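PDB 2EAE: alpha-fucosidase from Bifidobacterium bifidum, which acts as a 1,2-alpha-L-fucosidase, probably hydrolysing terminal alpha-1,2-linked L-fucose from glycans, this chain being the catalytic region of a longer protein. Local coordinates for residues S394-I399 with G415-M420; V422-N427 with P508-N513; A482-T487 with G501-A506; R677-L682 with G725-S730. The protein carries 1 engineered substitution. One frame throughout, in Å; residues are numbered along the deposited sequence.

Contact 1: S394-I399 with G415-M420; sequences SNLQGI and GSDFHM. With FUL (beta-L-fucopyranose), chain D; GAL (beta-D-galactopyranose), chain B.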
# COMPACT_ATOMS: atom_id res chain seq x y z
N SER A 394 2.99 -0.89 5.79
CA SER A 394 2.47 -2.19 5.34
C SER A 394 3.44 -2.82 4.34
O SER A 394 4.04 -2.15 3.48
CB SER A 394 1.07 -2.04 4.75
OG SER A 394 1.02 -0.96 3.82
N ASN A 395 3.67 -4.12 4.51
CA ASN A 395 4.55 -4.85 3.59
C ASN A 395 3.68 -5.63 2.58
O ASN A 395 2.47 -5.39 2.51
CB ASN A 395 5.54 -5.75 4.37
CG ASN A 395 4.85 -6.84 5.21
OD1 ASN A 395 3.93 -7.53 4.75
ND2 ASN A 395 5.37 -7.07 6.43
N LEU A 396 4.28 -6.54 1.81
CA LEU A 396 3.51 -7.32 0.83
C LEU A 396 2.28 -8.01 1.38
O LEU A 396 1.38 -8.32 0.62
CB LEU A 396 4.41 -8.35 0.12
CG LEU A 396 5.43 -7.88 -0.93
CD1 LEU A 396 6.12 -9.09 -1.51
CD2 LEU A 396 4.74 -7.15 -2.08
N GLN A 397 2.26 -8.30 2.69
CA GLN A 397 1.11 -8.96 3.33
C GLN A 397 0.47 -8.12 4.43
O GLN A 397 -0.29 -8.63 5.24
CB GLN A 397 1.52 -10.34 3.85
CG GLN A 397 1.94 -11.24 2.71
CD GLN A 397 2.40 -12.61 3.14
OE1 GLN A 397 2.05 -13.09 4.23
NE2 GLN A 397 3.17 -13.24 2.30
N GLY A 398 0.77 -6.81 4.41
CA GLY A 398 0.27 -5.90 5.44
C GLY A 398 1.17 -6.09 6.64
O GLY A 398 2.29 -5.58 6.66
N ILE A 399 0.66 -6.80 7.64
CA ILE A 399 1.49 -7.35 8.71
C ILE A 399 1.21 -8.83 8.97
O ILE A 399 1.77 -9.41 9.90
CB ILE A 399 1.29 -6.60 10.06
CG1 ILE A 399 -0.19 -6.63 10.48
CG2 ILE A 399 1.86 -5.15 9.95
CD1 ILE A 399 -0.42 -6.09 11.90
N GLY A 415 9.54 -12.69 0.27
CA GLY A 415 9.92 -12.30 1.59
C GLY A 415 8.91 -11.48 2.34
O GLY A 415 9.22 -10.91 3.41
N SER A 416 7.68 -11.44 1.82
CA SER A 416 6.67 -10.49 2.29
C SER A 416 7.31 -9.11 2.54
O SER A 416 7.08 -8.52 3.59
CB SER A 416 6.01 -11.01 3.56
OG SER A 416 4.90 -10.20 3.95
N ASP A 417 8.10 -8.64 1.57
CA ASP A 417 8.99 -7.50 1.74
C ASP A 417 8.35 -6.16 1.37
O ASP A 417 7.15 -6.03 1.36
CB ASP A 417 10.33 -7.71 0.98
CG ASP A 417 10.17 -7.78 -0.57
OD1 ASP A 417 9.09 -7.47 -1.13
OD2 ASP A 417 11.17 -8.14 -1.26
N PHE A 418 9.19 -5.16 1.10
CA PHE A 418 8.76 -3.85 0.62
C PHE A 418 9.19 -3.84 -0.83
O PHE A 418 10.40 -3.70 -1.13
CB PHE A 418 9.43 -2.72 1.44
CG PHE A 418 9.10 -2.80 2.91
CD1 PHE A 418 7.78 -2.55 3.35
CD2 PHE A 418 10.03 -3.26 3.83
CE1 PHE A 418 7.44 -2.67 4.72
CE2 PHE A 418 9.71 -3.38 5.20
CZ PHE A 418 8.41 -3.10 5.65
N HIS A 419 8.22 -4.04 -1.73
CA HIS A 419 8.46 -4.21 -3.16
C HIS A 419 8.04 -2.93 -3.87
O HIS A 419 6.84 -2.64 -3.99
CB HIS A 419 7.66 -5.39 -3.71
CG HIS A 419 8.49 -6.50 -4.27
ND1 HIS A 419 8.70 -6.68 -5.63
CD2 HIS A 419 9.13 -7.52 -3.65
CE1 HIS A 419 9.45 -7.75 -5.81
NE2 HIS A 419 9.72 -8.28 -4.63
N MET A 420 9.04 -2.17 -4.30
CA MET A 420 8.87 -0.75 -4.66
C MET A 420 8.81 -0.52 -6.14
O MET A 420 9.02 0.59 -6.62
CB MET A 420 9.98 0.12 -4.04
CG MET A 420 9.95 0.26 -2.53
SD MET A 420 10.51 1.92 -2.02
CE MET A 420 12.00 2.18 -3.00
C1 FUL D . 6.80 -7.89 -8.76
C2 FUL D . 5.69 -8.51 -9.63
O2 FUL D . 6.19 -8.70 -10.98
C3 FUL D . 5.13 -9.85 -9.09
O3 FUL D . 3.87 -10.13 -9.73
C4 FUL D . 4.92 -9.80 -7.58
O4 FUL D . 3.89 -8.83 -7.38
C5 FUL D . 6.20 -9.33 -6.88
C6 FUL D . 6.05 -9.19 -5.37
O5 FUL D . 6.57 -8.05 -7.37
O1 FUL D . 6.90 -6.46 -8.94
C1 GAL B . 10.02 -12.17 -9.13
C2 GAL B . 9.53 -10.73 -8.88
C3 GAL B . 10.71 -9.75 -8.83
C4 GAL B . 11.73 -10.26 -7.80
C5 GAL B . 12.15 -11.70 -8.16
C6 GAL B . 13.05 -12.25 -7.08
O2 GAL B . 8.54 -10.34 -9.80
O3 GAL B . 10.20 -8.50 -8.43
O4 GAL B . 11.15 -10.25 -6.52
O5 GAL B . 11.00 -12.51 -8.19
O6 GAL B . 13.63 -13.46 -7.56
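The Phe418 ring turns its edge to Ser394: the carbonyl O of Ser394 lies near the ring plane, 3.7 Å from Phe418 CE1, and Asn395 CB reaches that same ring carbon obliquely at 3.6 Å. Tyr446 and Trp79 also meet the Phe418 ring. The His419 ring faces the ligand instead. Fucose C6 sits over the centre of one face, 3.6 Å above the ring plane, while galactose meets the ring edge.

The loop opposing them is an Asx turn set in a type I beta turn, Asn395 to Gly398, within the family 95 catalytic domain, an (alpha/alpha)6 barrel. A chi1 of 62° places the Asn395 carboxamide between the backbone N and the carbonyl carbon, folded back so that Asn395 OD1 accepts from Gln397 N at 2.8 Å, in the carbonyl plane. Ser416 OG adds a weak bond to OD1 from across the contact, so a firm bond and a weak one converge on this buried oxygen. The backbones are joined directly: Leu396 N donates to Asp417 O over 2.9 Å, with a C=O...N angle of 161°.

Beyond that bond the Leu396 side chain runs alongside Asp417 and turns its branches toward the pocket. Leu396 and His419, both fucose-pocket residues, thereby pack on each other, with Leu396 CD2 3.8 Å from His419 CB and Leu396 CD1 3.9 Å from fucose C6.

Contact 2: V422-N427 with P508-N513; sequences VNLQMN and PWILQN. With FUL (beta-L-fucopyranose), chain D.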
# COMPACT_ATOMS: atom_id res chain seq x y z
N VAL A 422 5.81 -1.38 -7.73
CA VAL A 422 4.36 -1.18 -7.84
C VAL A 422 3.64 -1.51 -6.55
O VAL A 422 2.64 -0.87 -6.21
CB VAL A 422 3.68 -1.95 -8.99
CG1 VAL A 422 3.78 -3.51 -8.79
CG2 VAL A 422 2.22 -1.45 -9.11
N ASN A 423 4.10 -2.54 -5.83
CA ASN A 423 3.28 -3.09 -4.73
C ASN A 423 3.20 -2.15 -3.52
O ASN A 423 2.10 -1.87 -3.01
CB ASN A 423 3.79 -4.46 -4.29
CG ASN A 423 3.27 -5.59 -5.16
OD1 ASN A 423 3.77 -5.83 -6.27
ND2 ASN A 423 2.27 -6.28 -4.67
N LEU A 424 4.36 -1.67 -3.08
CA LEU A 424 4.36 -0.74 -1.92
C LEU A 424 3.59 0.55 -2.24
O LEU A 424 2.86 1.06 -1.41
CB LEU A 424 5.75 -0.46 -1.41
CG LEU A 424 5.89 0.47 -0.18
CD1 LEU A 424 5.22 -0.21 1.07
CD2 LEU A 424 7.31 0.88 0.11
N GLN A 425 3.78 1.07 -3.45
CA GLN A 425 3.01 2.20 -3.96
C GLN A 425 1.51 1.92 -3.87
O GLN A 425 0.73 2.81 -3.46
CB GLN A 425 3.36 2.46 -5.42
CG GLN A 425 4.75 3.08 -5.62
CD GLN A 425 5.91 2.07 -5.67
OE1 GLN A 425 5.69 0.85 -5.66
NE2 GLN A 425 7.13 2.57 -5.84
N MET A 426 1.08 0.71 -4.31
CA MET A 426 -0.34 0.37 -4.32
C MET A 426 -0.91 0.37 -2.89
O MET A 426 -2.08 0.79 -2.68
CB MET A 426 -0.61 -0.96 -5.04
CG MET A 426 -2.13 -1.20 -5.29
SD MET A 426 -2.41 -2.70 -6.26
CE MET A 426 -1.27 -2.50 -7.60
N ASN A 427 -0.10 -0.11 -1.95
CA ASN A 427 -0.51 -0.14 -0.53
C ASN A 427 -1.00 1.22 -0.06
O ASN A 427 -1.91 1.28 0.78
CB ASN A 427 0.62 -0.61 0.40
CG ASN A 427 0.78 -2.12 0.38
OD1 ASN A 427 0.28 -2.79 -0.49
ND2 ASN A 427 1.49 -2.66 1.37
N PRO A 508 11.71 7.94 -7.15
CA PRO A 508 10.74 8.88 -7.75
C PRO A 508 9.30 8.40 -7.57
O PRO A 508 8.46 9.18 -7.16
CB PRO A 508 11.17 8.89 -9.24
CG PRO A 508 12.64 8.80 -9.17
CD PRO A 508 12.91 7.83 -7.99
N TRP A 509 9.00 7.13 -7.88
CA TRP A 509 7.63 6.65 -7.75
C TRP A 509 7.07 6.75 -6.32
O TRP A 509 5.97 7.30 -6.09
CB TRP A 509 7.53 5.20 -8.26
CG TRP A 509 6.12 4.74 -8.56
CD1 TRP A 509 4.92 5.39 -8.30
CD2 TRP A 509 5.77 3.50 -9.18
NE1 TRP A 509 3.86 4.60 -8.70
CE2 TRP A 509 4.35 3.45 -9.26
CE3 TRP A 509 6.52 2.43 -9.69
CZ2 TRP A 509 3.67 2.38 -9.83
CZ3 TRP A 509 5.82 1.34 -10.25
CH2 TRP A 509 4.42 1.34 -10.33
N ILE A 510 7.79 6.16 -5.38
CA ILE A 510 7.31 6.19 -3.97
C ILE A 510 7.19 7.63 -3.42
O ILE A 510 6.33 7.91 -2.56
CB ILE A 510 8.15 5.28 -3.05
CG1 ILE A 510 7.32 4.84 -1.81
CG2 ILE A 510 9.48 5.95 -2.65
CD1 ILE A 510 6.08 3.88 -2.11
N LEU A 511 8.02 8.53 -3.95
CA LEU A 511 7.90 9.98 -3.67
C LEU A 511 6.59 10.60 -4.16
O LEU A 511 6.17 11.64 -3.67
CB LEU A 511 9.13 10.75 -4.19
CG LEU A 511 10.43 10.56 -3.40
CD1 LEU A 511 11.60 11.36 -4.10
CD2 LEU A 511 10.32 10.94 -1.90
N GLN A 512 5.94 9.99 -5.15
CA GLN A 512 4.56 10.38 -5.45
C GLN A 512 3.63 10.15 -4.27
O GLN A 512 2.83 11.03 -3.89
CB GLN A 512 4.03 9.64 -6.68
CG GLN A 512 4.59 10.18 -7.97
CD GLN A 512 3.77 9.70 -9.21
OE1 GLN A 512 2.53 9.80 -9.27
NE2 GLN A 512 4.49 9.15 -10.21
N ASN A 513 3.69 8.95 -3.70
CA ASN A 513 2.84 8.62 -2.54
C ASN A 513 3.13 9.59 -1.41
O ASN A 513 2.24 10.00 -0.66
CB ASN A 513 3.14 7.23 -2.02
CG ASN A 513 2.68 6.14 -2.96
OD1 ASN A 513 1.53 5.60 -2.86
ND2 ASN A 513 3.54 5.84 -3.90
C1 FUL D . 6.80 -7.89 -8.76
C2 FUL D . 5.69 -8.51 -9.63
O2 FUL D . 6.19 -8.70 -10.98
C3 FUL D . 5.13 -9.85 -9.09
O3 FUL D . 3.87 -10.13 -9.73
C4 FUL D . 4.92 -9.80 -7.58
O4 FUL D . 3.89 -8.83 -7.38
C5 FUL D . 6.20 -9.33 -6.88
C6 FUL D . 6.05 -9.19 -5.37
O5 FUL D . 6.57 -8.05 -7.37
O1 FUL D . 6.90 -6.46 -8.94
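Gln425 lies across Trp509 at about a right angle, one side chain from each of two nearly parallel helices. The short axes of 423-427 and 508-513 make an angle of 6° and approach to 9.5 Å, consistent with helices running the same way in the (alpha/alpha)6 barrel of the catalytic domain.

The evidence for a CH-pi contact is direct. Gln425 CG stands 3.4 Å from the centroid of the five-membered ring of Trp509, almost on the ring normal. The Gln425 chain bends at chi2 (85°), which lays its carboxamide over the same indole beside CG: amide and ring planes are 29° apart, close enough to count as stacked, and Gln425 NE2 comes to 3.6 Å from Trp509 CG. The polar end is fixed from outside these helices, because NE2 donates to Met420 O. Gln425 also meets Asn513, one turn further along the same helix as Trp509, whose side chain likewise crosses it at about a right angle, the two amides being well away from coplanar.

Val422, at the N-cap position, lies alongside the far end of the indole and points the same way, with Val422 CB 3.6 Å from Trp509 CH2. Leu581 of helix 576-596 also touches the Trp509 side chain. The first residue of the helix, Asn423, belongs to the fucose pocket, so the packed helix carries a ligand-binding residue on a face turned from Trp509. One apolar pair remains, Leu424 with Ile510: Leu424 CG lies 3.9 Å from Ile510 CD1.

Contact 3: A482-T487 with G501-A506; sequences AHTENT and GWSPAA. With GAL (beta-D-galactopyranose), chain B.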
# COMPACT_ATOMS: atom_id res chain seq x y z
N ALA A 482 17.51 3.75 -4.51
CA ALA A 482 17.03 2.43 -4.06
C ALA A 482 16.27 1.77 -5.20
O ALA A 482 15.90 2.42 -6.20
CB ALA A 482 16.13 2.53 -2.81
N HIS A 483 16.06 0.47 -5.09
CA HIS A 483 15.51 -0.26 -6.22
C HIS A 483 14.25 -1.03 -5.85
O HIS A 483 13.50 -0.59 -4.94
CB HIS A 483 16.61 -1.16 -6.85
CG HIS A 483 17.75 -0.36 -7.44
ND1 HIS A 483 18.79 0.12 -6.69
CD2 HIS A 483 17.96 0.08 -8.71
CE1 HIS A 483 19.62 0.81 -7.46
NE2 HIS A 483 19.12 0.82 -8.69
N THR A 484 14.00 -2.17 -6.52
CA THR A 484 12.74 -2.91 -6.30
C THR A 484 12.59 -3.53 -4.90
O THR A 484 11.64 -3.27 -4.16
CB THR A 484 12.61 -4.03 -7.34
OG1 THR A 484 12.57 -3.46 -8.65
CG2 THR A 484 11.36 -4.83 -7.12
N GLU A 485 13.51 -4.42 -4.57
CA GLU A 485 13.36 -5.20 -3.35
C GLU A 485 13.99 -4.46 -2.18
O GLU A 485 15.19 -4.17 -2.17
CB GLU A 485 14.02 -6.57 -3.50
CG GLU A 485 13.41 -7.48 -4.59
CD GLU A 485 13.91 -8.91 -4.43
OE1 GLU A 485 15.07 -9.06 -3.99
OE2 GLU A 485 13.14 -9.87 -4.69
N ASN A 486 13.18 -4.19 -1.17
CA ASN A 486 13.65 -3.45 -0.00
C ASN A 486 13.25 -4.20 1.27
O ASN A 486 12.40 -5.11 1.21
CB ASN A 486 13.11 -1.99 -0.01
CG ASN A 486 13.98 -1.06 -0.82
OD1 ASN A 486 14.91 -0.43 -0.28
ND2 ASN A 486 13.70 -0.96 -2.13
N THR A 487 13.81 -3.80 2.41
CA THR A 487 13.66 -4.54 3.67
C THR A 487 13.53 -3.58 4.85
O THR A 487 13.44 -2.38 4.66
CB THR A 487 14.90 -5.40 3.98
OG1 THR A 487 16.03 -4.54 4.24
CG2 THR A 487 15.17 -6.38 2.82
N GLY A 501 15.80 -6.58 -10.64
CA GLY A 501 16.59 -5.97 -9.56
C GLY A 501 16.94 -4.48 -9.70
O GLY A 501 17.17 -3.80 -8.70
N TRP A 502 17.02 -3.99 -10.94
CA TRP A 502 17.44 -2.62 -11.21
C TRP A 502 16.21 -1.79 -11.56
O TRP A 502 15.55 -2.05 -12.56
CB TRP A 502 18.39 -2.57 -12.41
CG TRP A 502 18.87 -1.18 -12.79
CD1 TRP A 502 18.36 -0.37 -13.76
CD2 TRP A 502 19.97 -0.47 -12.21
NE1 TRP A 502 19.11 0.81 -13.84
CE2 TRP A 502 20.08 0.77 -12.88
CE3 TRP A 502 20.88 -0.77 -11.19
CZ2 TRP A 502 21.08 1.71 -12.56
CZ3 TRP A 502 21.87 0.17 -10.87
CH2 TRP A 502 21.94 1.39 -11.53
N SER A 503 15.92 -0.78 -10.73
CA SER A 503 14.75 0.06 -10.93
C SER A 503 14.91 1.31 -10.08
O SER A 503 14.12 1.51 -9.15
CB SER A 503 13.50 -0.71 -10.49
OG SER A 503 12.28 -0.16 -11.04
N PRO A 504 15.89 2.18 -10.40
CA PRO A 504 16.13 3.38 -9.56
C PRO A 504 14.95 4.36 -9.55
O PRO A 504 14.79 5.11 -8.57
CB PRO A 504 17.40 4.00 -10.19
CG PRO A 504 17.35 3.58 -11.61
CD PRO A 504 16.84 2.12 -11.52
N ALA A 505 14.09 4.30 -10.55
CA ALA A 505 12.88 5.14 -10.56
C ALA A 505 11.86 4.70 -9.50
O ALA A 505 10.85 5.39 -9.30
CB ALA A 505 12.27 5.19 -11.94
N ALA A 506 12.15 3.61 -8.78
CA ALA A 506 11.35 3.17 -7.62
C ALA A 506 11.21 4.33 -6.61
O ALA A 506 10.15 4.58 -6.07
CB ALA A 506 11.97 1.95 -6.96
C1 GAL B . 10.02 -12.17 -9.13
C2 GAL B . 9.53 -10.73 -8.88
C3 GAL B . 10.71 -9.75 -8.83
C4 GAL B . 11.73 -10.26 -7.80
C5 GAL B . 12.15 -11.70 -8.16
C6 GAL B . 13.05 -12.25 -7.08
O2 GAL B . 8.54 -10.34 -9.80
O3 GAL B . 10.20 -8.50 -8.43
O4 GAL B . 11.15 -10.25 -6.52
O5 GAL B . 11.00 -12.51 -8.19
O6 GAL B . 13.63 -13.46 -7.56
O HOH W 1 16.85 5.97 -6.99
O HOH W 2 15.86 -4.91 -6.31
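His483 and Trp502 form an oblique aromatic pair, ring planes at 37° and the His483 ring centroid 4.7 Å from that of the six-membered Trp502 ring. The motif beside it is a type I beta turn, Ser503 to Ala506, leading into helix 506-521 and placed beside strand 485-486 of a two-stranded antiparallel sheet in the catalytic domain. The histidine leans on the indole with one atom: His483 NE2 is 3.4 Å above the Trp502 plane, toward its rim, and Pro504 CD lies over the same face. A hydrogen bond from His483 ND1 to Thr492 O helps set the imidazole's rotation.

Van der Waals contacts follow the turn: Ala506 CB comes to 3.6 Å from His483 O, and Thr484 OG1, bonded to Trp500 O, touches Ser503 CB.

No conventional hydrogen bond joins 482-487 to 501-506 directly; a CA-H...O contact and two waters do the linking. Pro504 CA approaches Ala482 O at 3.5 Å, nearly straight at 164°. One water links Pro504 O to Ala482 N, the latter bond weak. A second water accepts from the backbone N of Glu485, whose side chain reaches the galactose, at 3.0 Å and donates to Gly501 O at 2.9 Å.

Contact 4: R677-L682 with G725-S730; sequences RHMSHL and GQRINS. With FUL (beta-L-fucopyranose), chain D; GLC (alpha-D-glucopyranose), chain C.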
# COMPACT_ATOMS: atom_id res chain seq x y z
N ARG A 677 1.52 -8.32 -16.64
CA ARG A 677 0.90 -7.82 -15.40
C ARG A 677 1.24 -6.34 -15.13
O ARG A 677 0.36 -5.55 -14.75
CB ARG A 677 1.27 -8.71 -14.22
CG ARG A 677 2.77 -8.87 -13.95
CD ARG A 677 3.07 -10.08 -13.07
NE ARG A 677 4.49 -10.08 -12.77
CZ ARG A 677 5.43 -10.52 -13.61
NH1 ARG A 677 5.10 -11.05 -14.78
NH2 ARG A 677 6.71 -10.45 -13.28
N HIS A 678 2.50 -5.96 -15.32
CA HIS A 678 2.91 -4.57 -15.14
C HIS A 678 2.43 -3.73 -16.32
O HIS A 678 2.36 -4.21 -17.47
CB HIS A 678 4.44 -4.44 -15.04
CG HIS A 678 5.00 -5.02 -13.78
ND1 HIS A 678 5.22 -4.26 -12.65
CD2 HIS A 678 5.34 -6.29 -13.46
CE1 HIS A 678 5.68 -5.04 -11.69
NE2 HIS A 678 5.75 -6.28 -12.16
N MET A 679 2.17 -2.48 -16.03
CA MET A 679 1.91 -1.50 -17.07
C MET A 679 2.81 -0.29 -16.75
O MET A 679 2.34 0.81 -16.50
CB MET A 679 0.43 -1.11 -17.08
CG MET A 679 -0.50 -2.35 -17.31
SD MET A 679 -2.21 -1.90 -17.63
CE MET A 679 -2.54 -0.83 -16.22
N SER A 680 4.12 -0.52 -16.77
CA SER A 680 5.09 0.46 -16.26
C SER A 680 5.18 1.73 -17.10
O SER A 680 5.64 2.80 -16.61
CB SER A 680 6.45 -0.21 -16.11
OG SER A 680 6.35 -1.22 -15.09
N HIS A 681 4.73 1.63 -18.34
CA HIS A 681 4.69 2.76 -19.27
C HIS A 681 3.45 3.62 -19.16
O HIS A 681 3.36 4.65 -19.84
CB HIS A 681 4.87 2.30 -20.73
CG HIS A 681 3.82 1.32 -21.20
ND1 HIS A 681 3.41 0.23 -20.47
CD2 HIS A 681 3.11 1.28 -22.35
CE1 HIS A 681 2.52 -0.45 -21.16
NE2 HIS A 681 2.32 0.17 -22.31
N LEU A 682 2.49 3.24 -18.31
CA LEU A 682 1.23 4.01 -18.21
C LEU A 682 1.12 4.74 -16.88
O LEU A 682 0.02 5.21 -16.51
CB LEU A 682 0.04 3.08 -18.40
CG LEU A 682 0.03 2.34 -19.75
CD1 LEU A 682 -1.27 1.55 -19.94
CD2 LEU A 682 0.17 3.37 -20.89
N GLY A 725 -6.02 -4.60 -9.97
CA GLY A 725 -6.11 -3.35 -9.16
C GLY A 725 -5.53 -2.12 -9.85
O GLY A 725 -6.16 -1.06 -9.89
N GLN A 726 -4.34 -2.23 -10.43
CA GLN A 726 -3.80 -1.08 -11.17
C GLN A 726 -4.67 -0.79 -12.38
O GLN A 726 -4.87 0.37 -12.72
CB GLN A 726 -2.37 -1.34 -11.64
CG GLN A 726 -1.70 -0.10 -12.24
CD GLN A 726 -0.29 -0.41 -12.68
OE1 GLN A 726 0.34 -1.36 -12.17
NE2 GLN A 726 0.24 0.40 -13.60
N ARG A 727 -5.20 -1.84 -13.04
CA ARG A 727 -6.05 -1.60 -14.21
C ARG A 727 -7.34 -0.90 -13.85
O ARG A 727 -7.81 -0.07 -14.63
CB ARG A 727 -6.32 -2.91 -14.98
CG ARG A 727 -5.08 -3.38 -15.75
CD ARG A 727 -5.18 -4.94 -16.00
NE ARG A 727 -4.15 -5.41 -16.95
CZ ARG A 727 -2.85 -5.55 -16.68
NH1 ARG A 727 -2.37 -5.21 -15.49
NH2 ARG A 727 -2.01 -6.04 -17.61
N ILE A 728 -7.92 -1.22 -12.68
CA ILE A 728 -9.14 -0.54 -12.21
C ILE A 728 -8.84 0.97 -12.13
O ILE A 728 -9.57 1.79 -12.73
CB ILE A 728 -9.60 -1.05 -10.81
CG1 ILE A 728 -10.11 -2.51 -10.88
CG2 ILE A 728 -10.75 -0.21 -10.26
CD1 ILE A 728 -10.17 -3.11 -9.41
N ASN A 729 -7.75 1.32 -11.43
CA ASN A 729 -7.39 2.75 -11.24
C ASN A 729 -7.08 3.44 -12.57
O ASN A 729 -7.51 4.59 -12.80
CB ASN A 729 -6.20 2.86 -10.32
CG ASN A 729 -6.57 2.69 -8.84
OD1 ASN A 729 -6.90 3.67 -8.16
ND2 ASN A 729 -6.45 1.45 -8.33
N SER A 730 -6.32 2.76 -13.45
CA SER A 730 -5.97 3.33 -14.76
C SER A 730 -7.21 3.60 -15.64
O SER A 730 -7.37 4.68 -16.19
CB SER A 730 -4.96 2.44 -15.50
OG SER A 730 -3.86 2.17 -14.65
C1 FUL D . 6.80 -7.89 -8.76
C2 FUL D . 5.69 -8.51 -9.63
O2 FUL D . 6.19 -8.70 -10.98
C3 FUL D . 5.13 -9.85 -9.09
O3 FUL D . 3.87 -10.13 -9.73
C4 FUL D . 4.92 -9.80 -7.58
O4 FUL D . 3.89 -8.83 -7.38
C5 FUL D . 6.20 -9.33 -6.88
C6 FUL D . 6.05 -9.19 -5.37
O5 FUL D . 6.57 -8.05 -7.37
O1 FUL D . 6.90 -6.46 -8.94
C1 GLC C . 8.25 -16.74 -11.04
C2 GLC C . 9.19 -16.71 -9.82
C3 GLC C . 9.04 -15.47 -8.96
C4 GLC C . 8.98 -14.23 -9.83
C5 GLC C . 7.71 -14.37 -10.66
C6 GLC C . 7.48 -13.14 -11.52
O1 GLC C . 7.08 -17.48 -10.78
O2 GLC C . 8.99 -17.81 -8.96
O3 GLC C . 10.18 -15.45 -8.15
O4 GLC C . 8.93 -13.06 -9.04
O5 GLC C . 7.86 -15.47 -11.55
O6 GLC C . 8.40 -13.23 -12.59
O HOH W 3 2.57 -1.46 -13.42
O HOH W 4 -1.18 2.76 -14.64
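Met679 reaches from the loop 677-682 onto helix 721-733, packing a loop against a helix of the (alpha/alpha)6 barrel. Its CB points at the helix and passes Gln726, with Met679 CB 3.8 Å from Gln726 NE2. Met679 CG then lies 3.9 Å from Arg727 NH1. At the sulfur the chain crosses the arginine obliquely, and Met679 SD rests 3.8 Å above the guanidinium plane of Arg727, over its centre. A bend at chi3 (-53°) drops the terminal methyl between two side chains: Met679 CE is 3.6 Å from both Arg727 CG and Ser730 OG.

Backbone carbonyls hold the guanidinium under the sulfur, and Arg677 O lies in its plane. Arg727 NH1 donates to Arg677 O at 2.8 Å, almost straight (174°), and also to Ala723 O, while NH2 is bonded to His676 O and Arg709 O. A water supplies another tie, accepting from Met679 N and donating to Gln726 OE1.

These bonds probably steady the backbone where two fucose-pocket residues leave it, consistent with a second-shell role for Arg727. Both grip one ligand hydroxyl: Arg677 reaches fucose O2 through NE and NH2, and His678 NE2 donates to fucose O2 at 2.7 Å, 163°.

All four contacts are buried in the catalytic domain, none at its surface, with only Arg677 partly exposed. Contacts 1, 2 and 4 each bring residues to the fucose; contact 3 reaches the galactose, which contacts 1 and 4 also touch. Strands 418-419 and 485-486 pair as neighbours, tying contact 1 to contact 3, and contact 1 runs on in the chain into helix 423-427 of contact 2. Val422 in turn touches Gln726 and His678 of contact 4, whereas contacts 1 and 4 stay about 7 Å apart at their nearest atoms. Chemistry follows place: direct hydrogen bonds join the segments in contacts 1 and 4, contact 3 combines ring packing with water bridges, and helix-helix contact 2 rests on face-on packing.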